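Side-chain contacts in putative sugar ABC transporter (Yersinia enterocolitica subsp. enterocolitica 8081, PDB 5ULB), which probably serves as the periplasmic binding protein of a sugar ABC importer, holding a 5-seleno analogue of methylthioribose between its two lobes: residues A[66-69]-A[70-74]; A[120-124]-A[125-129]. All blocks are in the same frame, centred on the assembly; numbering follows the deposited sequence.

In the fold
Interaction 1 (66-69 with 70-74) lies near the end of helix 61-73, on the outside of one lobe, its centre about 23 Å from that of the chain; interaction 2 (120-124 with 125-129) is where strand 118-122 hands over to helix 124-138, its centre about 10 Å from that of the chain and beside the bound sugar. The centres of interactions 1 and 2 are about 30 Å apart, and the two do not touch. The first stays within one helix, with an apolar face packed inward and polar side chains at the surface. The second joins two elements through buried and partly exposed carboxylates, and its Gln122 belongs to the ligand pocket.

Interaction 1. Residues A[66-69]-A[70-74]; sequences DFVN and QAISQ
Helix 61-73 packs against the parallel sheet of its lobe, and in its last two turns Val68 and Ile72 meet one turn apart on the buried side. Val68 CG1 lies 4.2 Å from Ile72 CD1, an apolar contact. The isoleucine has CG1 anti to its carbonyl carbon (chi1 -65°), which carries that branch back along the helix until Ile72 CG1 lies 3.4 Å from Val68 O. Both side chains reach helix 89-98, Val68 on Leu92 and Ile72 on Ile96, and both touch strand 78-82. Ala71, also buried, packs on Ile79, Ala23 and Tyr76.

At the edge of this apolar face the Phe67 ring sits beside Phe55 and Ile25, and Gln70 OE1 approaches it obliquely, 4.3 Å from Phe67 CD1. The glutamine itself is exposed. Its CG stands beside its own backbone N and the chain is extended beyond, which runs the side chain back past the previous turn: Gln70 CG sits 3.1 Å from Asp66 O, and Gln70 NE2 comes within 4.0 Å of Asp66 CB. The aliphatic part of the glutamine thus lies alongside a carbonyl oxygen, Asp66 O, that already accepts Gln70 N at 2.9 Å. On the flank toward helix 89-98, Asn69 OD1 accepts a hydrogen bond from Arg95, which ties the two helices together at their polar margin.

Toward the end of the helix, in the conformer described, Ser73 OG donates to Gln70 O (2.8 Å), an oxygen that also accepts Gln74 N. Apolar residues facing the sheet, a glutamine on the outside and an asparagine bonded to the next helix make this a typical amphipathic helix of the alpha/beta lobe of a periplasmic binding protein.

Interaction 2. Residues A[120-124]-A[125-129]; sequences TQQDD and ASLTN
Asp123 caps helix 124-138, its carboxylate reaching forward to Ser126 as the chain leaves strand 118-122. Ser126 N donates to Asp123 OD1 at 3.1 Å, and the bond is nearly straight (164°), although the donor stands well above the carboxylate plane. This reach follows from the aspartate holding CG anti to its backbone N (chi1 -176°). The carboxylate also lies against the serine methylene, with Ser126 CB 3.3 Å from Asp123 CG. Leu127 N also bonds Asp123 O.

The tight part lies on the inner side. Leu127 CD1 packs 3.8 Å from Gln122 CB, the two side chains crossing at about a right angle, and is 3.6 Å from Asp124 OD1. That carboxylate is buried, with its charge probably balanced by salt bridges from OD1 to Arg159 NE and from OD2 to Arg158 NE. Further along, Thr128 grips Asp124 O twice: Thr128 OG1 donates at 3.0 Å and Thr128 N at 3.1 Å, from opposite faces of the carbonyl plane.

The looser side is that of Ala125, which is exposed, its CB merely 3.9 Å from Asp123 OD1. Asp123 is itself partly exposed, and its OD2 has the like-charged Glu287 OE1 close by.

The polar groups thus divide the work. Asp123 satisfies a first-turn N-H, and its charge would be expected to favour the helix start; Asp124 holds two arginines, one of them the pocket residue Arg159; and Gln122, whose CB packs on Leu127, bonds O2 of the bound selenosugar through NE2.

Interaction 1. Residues A[66-69]-A[70-74]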
ATOM      1  N   ASP A  66      -0.935  11.935 -17.787  1.00 13.72           N
ATOM      2  CA  ASP A  66       0.028  11.998 -18.923  1.00 16.52           C
ATOM      3  C   ASP A  66       0.892  10.696 -19.013  1.00 13.95           C
ATOM      4  O   ASP A  66       1.101  10.172 -20.107  1.00 14.69           O
ATOM      5  CB  ASP A  66       0.941  13.208 -18.715  1.00 16.68           C
ATOM      6  CG  ASP A  66       0.248  14.527 -18.899  1.00 24.61           C
ATOM      7  OD1 ASP A  66      -0.874  14.601 -19.491  1.00 28.02           O
ATOM      8  OD2 ASP A  66       0.946  15.510 -18.479  1.00 28.90           O
ATOM      9  N   PHE A  67       1.359  10.188 -17.862  1.00 12.11           N
ATOM     10  CA  PHE A  67       2.119   8.962 -17.855  1.00 13.46           C
ATOM     11  C   PHE A  67       1.333   7.797 -18.410  1.00 11.79           C
ATOM     12  O   PHE A  67       1.845   6.965 -19.165  1.00 13.20           O
ATOM     13  CB  PHE A  67       2.735   8.619 -16.537  1.00 12.96           C
ATOM     14  CG  PHE A  67       3.872   9.481 -16.098  1.00 13.75           C
ATOM     15  CD1 PHE A  67       4.919   9.742 -16.883  1.00 16.91           C
ATOM     16  CD2 PHE A  67       3.939   9.869 -14.761  1.00 16.08           C
ATOM     17  CE1 PHE A  67       6.015  10.450 -16.417  1.00 21.16           C
ATOM     18  CE2 PHE A  67       5.066  10.535 -14.281  1.00 19.16           C
ATOM     19  CZ  PHE A  67       6.089  10.849 -15.129  1.00 19.54           C
ATOM     20  N   VAL A  68       0.081   7.692 -18.026  1.00 12.19           N
ATOM     21  CA  VAL A  68      -0.724   6.570 -18.525  1.00 11.73           C
ATOM     22  C   VAL A  68      -1.018   6.661 -20.008  1.00 12.17           C
ATOM     23  O   VAL A  68      -0.871   5.693 -20.783  1.00 14.16           O
ATOM     24  CB  VAL A  68      -2.016   6.324 -17.682  1.00 12.01           C
ATOM     25  CG1 VAL A  68      -2.803   5.172 -18.253  1.00 13.69           C
ATOM     26  CG2 VAL A  68      -1.757   6.228 -16.211  1.00 12.95           C
ATOM     27  N   ASN A  69      -1.356   7.872 -20.436  1.00 13.55           N
ATOM     28  CA  ASN A  69      -1.599   8.098 -21.792  1.00 14.30           C
ATOM     29  C   ASN A  69      -0.349   7.825 -22.709  1.00 14.09           C
ATOM     30  O   ASN A  69      -0.440   7.201 -23.775  1.00 17.04           O
ATOM     31  CB  ASN A  69      -2.092   9.522 -22.029  1.00 15.04           C
ATOM     32  CG  ASN A  69      -3.576   9.684 -21.646  1.00 19.61           C
ATOM     33  OD1 ASN A  69      -4.394   8.769 -21.899  1.00 21.58           O
ATOM     34  ND2 ASN A  69      -3.949  10.837 -21.192  1.00 25.91           N
ATOM     35  N   GLN A  70       0.796   8.203 -22.202  1.00 14.43           N
ATOM     36  CA  GLN A  70       2.022   7.918 -22.918  1.00 16.59           C
ATOM     37  C   GLN A  70       2.309   6.416 -22.980  1.00 14.35           C
ATOM     38  O   GLN A  70       2.679   5.884 -24.015  1.00 15.86           O
ATOM     39  CB  GLN A  70       3.184   8.609 -22.305  1.00 18.29           C
ATOM     40  CG  GLN A  70       3.119  10.129 -22.443  1.00 23.29           C
ATOM     41  CD  GLN A  70       4.035  10.921 -21.574  1.00 25.04           C
ATOM     42  OE1 GLN A  70       5.027  10.456 -21.110  1.00 40.88           O
ATOM     43  NE2 GLN A  70       3.698  12.227 -21.419  1.00 39.60           N
ATOM     44  N   ALA A  71       2.030   5.703 -21.849  1.00 14.29           N
ATOM     45  CA  ALA A  71       2.243   4.213 -21.892  1.00 12.76           C
ATOM     46  C   ALA A  71       1.292   3.572 -22.916  1.00 13.66           C
ATOM     47  O   ALA A  71       1.669   2.636 -23.596  1.00 14.32           O
ATOM     48  CB  ALA A  71       1.987   3.652 -20.510  1.00 13.28           C
ATOM     49  N   ILE A  72       0.051   4.010 -22.999  1.00 14.03           N
ATOM     50  CA  ILE A  72      -0.888   3.490 -24.020  1.00 13.64           C
ATOM     51  C   ILE A  72      -0.316   3.748 -25.424  1.00 14.98           C
ATOM     52  O   ILE A  72      -0.274   2.872 -26.265  1.00 14.88           O
ATOM     53  CB  ILE A  72      -2.286   4.121 -23.890  1.00 14.17           C
ATOM     54  CG1 ILE A  72      -2.951   3.732 -22.574  1.00 14.44           C
ATOM     55  CG2 ILE A  72      -3.164   3.759 -25.015  1.00 18.62           C
ATOM     56  CD1 ILE A  72      -4.186   4.558 -22.188  1.00 17.30           C
ATOM     57  N   SER A  73       0.134   4.991 -25.671  1.00 14.39           N
ATOM     58  CA  SER A  73       0.674   5.317 -26.983  0.58 14.86           C
ATOM     59  C   SER A  73       1.899   4.562 -27.371  1.00 16.02           C
ATOM     60  O   SER A  73       2.100   4.341 -28.580  1.00 19.47           O
ATOM     61  CB  SER A  73       0.979   6.869 -27.096  0.58 18.47           C
ATOM     62  OG  SER A  73       2.142   7.259 -26.345  0.58 18.64           O
ATOM     63  N   GLN A  74       2.702   4.146 -26.351  1.00 15.41           N
ATOM     64  CA  GLN A  74       3.901   3.371 -26.532  0.63 15.56           C
ATOM     65  C   GLN A  74       3.617   1.901 -26.753  1.00 15.32           C
ATOM     66  O   GLN A  74       4.517   1.129 -27.044  1.00 16.99           O
ATOM     67  CB  GLN A  74       4.828   3.563 -25.341  0.63 15.24           C
ATOM     68  CG  GLN A  74       5.485   5.014 -25.276  0.63 15.41           C
ATOM     69  CD  GLN A  74       6.478   5.423 -26.391  0.63 18.42           C
ATOM     70  OE1 GLN A  74       6.607   4.710 -27.390  0.63 20.24           O
ATOM     71  NE2 GLN A  74       7.170   6.561 -26.241  0.63 33.71           N
TER

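Interaction 2. Residues A[120-124]-A[125-129]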
ATOM      1  N   THR A 120      -7.624  -4.606  -7.607  1.00 11.19           N
ATOM      2  CA  THR A 120      -7.078  -5.114  -6.408  1.00 10.41           C
ATOM      3  C   THR A 120      -7.037  -4.064  -5.325  1.00 10.44           C
ATOM      4  O   THR A 120      -6.955  -2.863  -5.607  1.00 10.54           O
ATOM      5  CB  THR A 120      -5.694  -5.757  -6.589  1.00 10.92           C
ATOM      6  OG1 THR A 120      -4.652  -4.790  -6.744  1.00 11.55           O
ATOM      7  CG2 THR A 120      -5.596  -6.758  -7.777  1.00 12.17           C
ATOM      8  N   GLN A 121      -7.130  -4.508  -4.058  1.00 10.23           N
ATOM      9  CA  GLN A 121      -7.144  -3.615  -2.920  0.54  9.93           C
ATOM     10  C   GLN A 121      -6.820  -4.396  -1.678  1.00  9.77           C
ATOM     11  O   GLN A 121      -6.886  -5.618  -1.683  1.00 10.80           O
ATOM     12  CB  GLN A 121      -8.466  -2.893  -2.776  0.54 12.70           C
ATOM     13  CG  GLN A 121      -9.691  -3.806  -2.812  0.54 14.63           C
ATOM     14  CD  GLN A 121     -10.159  -4.299  -4.217  0.54 16.78           C
ATOM     15  OE1 GLN A 121      -9.977  -3.588  -5.195  0.54 26.23           O
ATOM     16  NE2 GLN A 121     -10.575  -5.548  -4.324  0.54 26.14           N
ATOM     17  N   GLN A 122      -6.472  -3.698  -0.613  1.00  9.97           N
ATOM     18  CA  GLN A 122      -6.396  -4.316   0.694  1.00 10.40           C
ATOM     19  C   GLN A 122      -7.783  -4.306   1.294  1.00 11.99           C
ATOM     20  O   GLN A 122      -8.695  -3.687   0.803  1.00 12.35           O
ATOM     21  CB  GLN A 122      -5.372  -3.556   1.591  1.00 11.71           C
ATOM     22  CG  GLN A 122      -3.950  -3.518   0.997  1.00 11.61           C
ATOM     23  CD  GLN A 122      -3.055  -2.459   1.530  1.00 12.04           C
ATOM     24  OE1 GLN A 122      -1.990  -2.784   2.168  1.00 14.67           O
ATOM     25  NE2 GLN A 122      -3.415  -1.242   1.344  1.00 13.67           N
ATOM     26  N   ASP A 123      -7.945  -5.029   2.415  1.00 11.76           N
ATOM     27  CA  ASP A 123      -9.219  -4.998   3.172  1.00 11.78           C
ATOM     28  C   ASP A 123      -9.168  -3.814   4.075  1.00 11.11           C
ATOM     29  O   ASP A 123      -8.773  -3.897   5.242  1.00 12.91           O
ATOM     30  CB  ASP A 123      -9.352  -6.336   3.964  1.00 14.71           C
ATOM     31  CG  ASP A 123     -10.669  -6.426   4.694  1.00 13.74           C
ATOM     32  OD1 ASP A 123     -11.415  -5.411   4.798  1.00 16.86           O
ATOM     33  OD2 ASP A 123     -10.973  -7.552   5.152  1.00 20.42           O
ATOM     34  N   ASP A 124      -9.501  -2.654   3.513  1.00 12.14           N
ATOM     35  CA  ASP A 124      -9.361  -1.390   4.245  1.00 11.08           C
ATOM     36  C   ASP A 124     -10.210  -1.342   5.501  1.00 11.17           C
ATOM     37  O   ASP A 124      -9.785  -0.726   6.490  1.00 11.84           O
ATOM     38  CB  ASP A 124      -9.642  -0.236   3.274  1.00 11.67           C
ATOM     39  CG  ASP A 124      -8.546  -0.070   2.269  1.00 14.04           C
ATOM     40  OD1 ASP A 124      -7.382   0.050   2.673  1.00 12.99           O
ATOM     41  OD2 ASP A 124      -8.886  -0.124   1.050  1.00 14.05           O
ATOM     42  N   ALA A 125     -11.390  -1.938   5.472  1.00 12.57           N
ATOM     43  CA  ALA A 125     -12.217  -1.998   6.729  1.00 12.22           C
ATOM     44  C   ALA A 125     -11.489  -2.781   7.813  1.00 12.89           C
ATOM     45  O   ALA A 125     -11.461  -2.339   8.932  1.00 13.42           O
ATOM     46  CB  ALA A 125     -13.590  -2.617   6.421  1.00 16.31           C
ATOM     47  N   SER A 126     -10.917  -3.912   7.455  1.00 12.37           N
ATOM     48  CA  SER A 126     -10.137  -4.709   8.453  1.00 12.88           C
ATOM     49  C   SER A 126      -8.842  -3.957   8.913  1.00 12.34           C
ATOM     50  O   SER A 126      -8.524  -3.969  10.105  1.00 13.75           O
ATOM     51  CB  SER A 126      -9.789  -6.045   7.871  1.00 14.44           C
ATOM     52  OG  SER A 126      -9.091  -6.796   8.846  1.00 16.92           O
ATOM     53  N   LEU A 127      -8.154  -3.326   7.991  1.00 11.01           N
ATOM     54  CA  LEU A 127      -6.965  -2.519   8.385  1.00 10.38           C
ATOM     55  C   LEU A 127      -7.381  -1.531   9.454  1.00 10.53           C
ATOM     56  O   LEU A 127      -6.611  -1.279  10.423  1.00 11.19           O
ATOM     57  CB  LEU A 127      -6.350  -1.778   7.198  1.00 11.52           C
ATOM     58  CG  LEU A 127      -5.695  -2.621   6.142  1.00 11.79           C
ATOM     59  CD1 LEU A 127      -5.286  -1.771   4.935  1.00 12.21           C
ATOM     60  CD2 LEU A 127      -4.499  -3.387   6.639  1.00 13.69           C
ATOM     61  N   THR A 128      -8.521  -0.857   9.284  1.00 10.49           N
ATOM     62  CA  THR A 128      -9.034   0.093  10.234  1.00  9.29           C
ATOM     63  C   THR A 128      -9.469  -0.571  11.539  1.00 10.34           C
ATOM     64  O   THR A 128      -9.172  -0.073  12.611  1.00 11.51           O
ATOM     65  CB  THR A 128     -10.178   0.905   9.593  1.00 10.38           C
ATOM     66  OG1 THR A 128      -9.717   1.562   8.423  1.00 11.78           O
ATOM     67  CG2 THR A 128     -10.808   1.859  10.504  1.00 12.14           C
ATOM     68  N   ASN A 129     -10.291  -1.620  11.387  1.00 10.68           N
ATOM     69  CA  ASN A 129     -10.808  -2.278  12.583  1.00 11.46           C
ATOM     70  C   ASN A 129      -9.696  -2.769  13.456  1.00 11.66           C
ATOM     71  O   ASN A 129      -9.835  -2.761  14.692  1.00 14.42           O
ATOM     72  CB  ASN A 129     -11.803  -3.359  12.175  1.00 14.65           C
ATOM     73  CG  ASN A 129     -13.099  -2.800  11.562  1.00 16.68           C
ATOM     74  OD1 ASN A 129     -13.461  -1.687  11.789  1.00 18.06           O
ATOM     75  ND2 ASN A 129     -13.756  -3.620  10.743  1.00 20.03           N
TER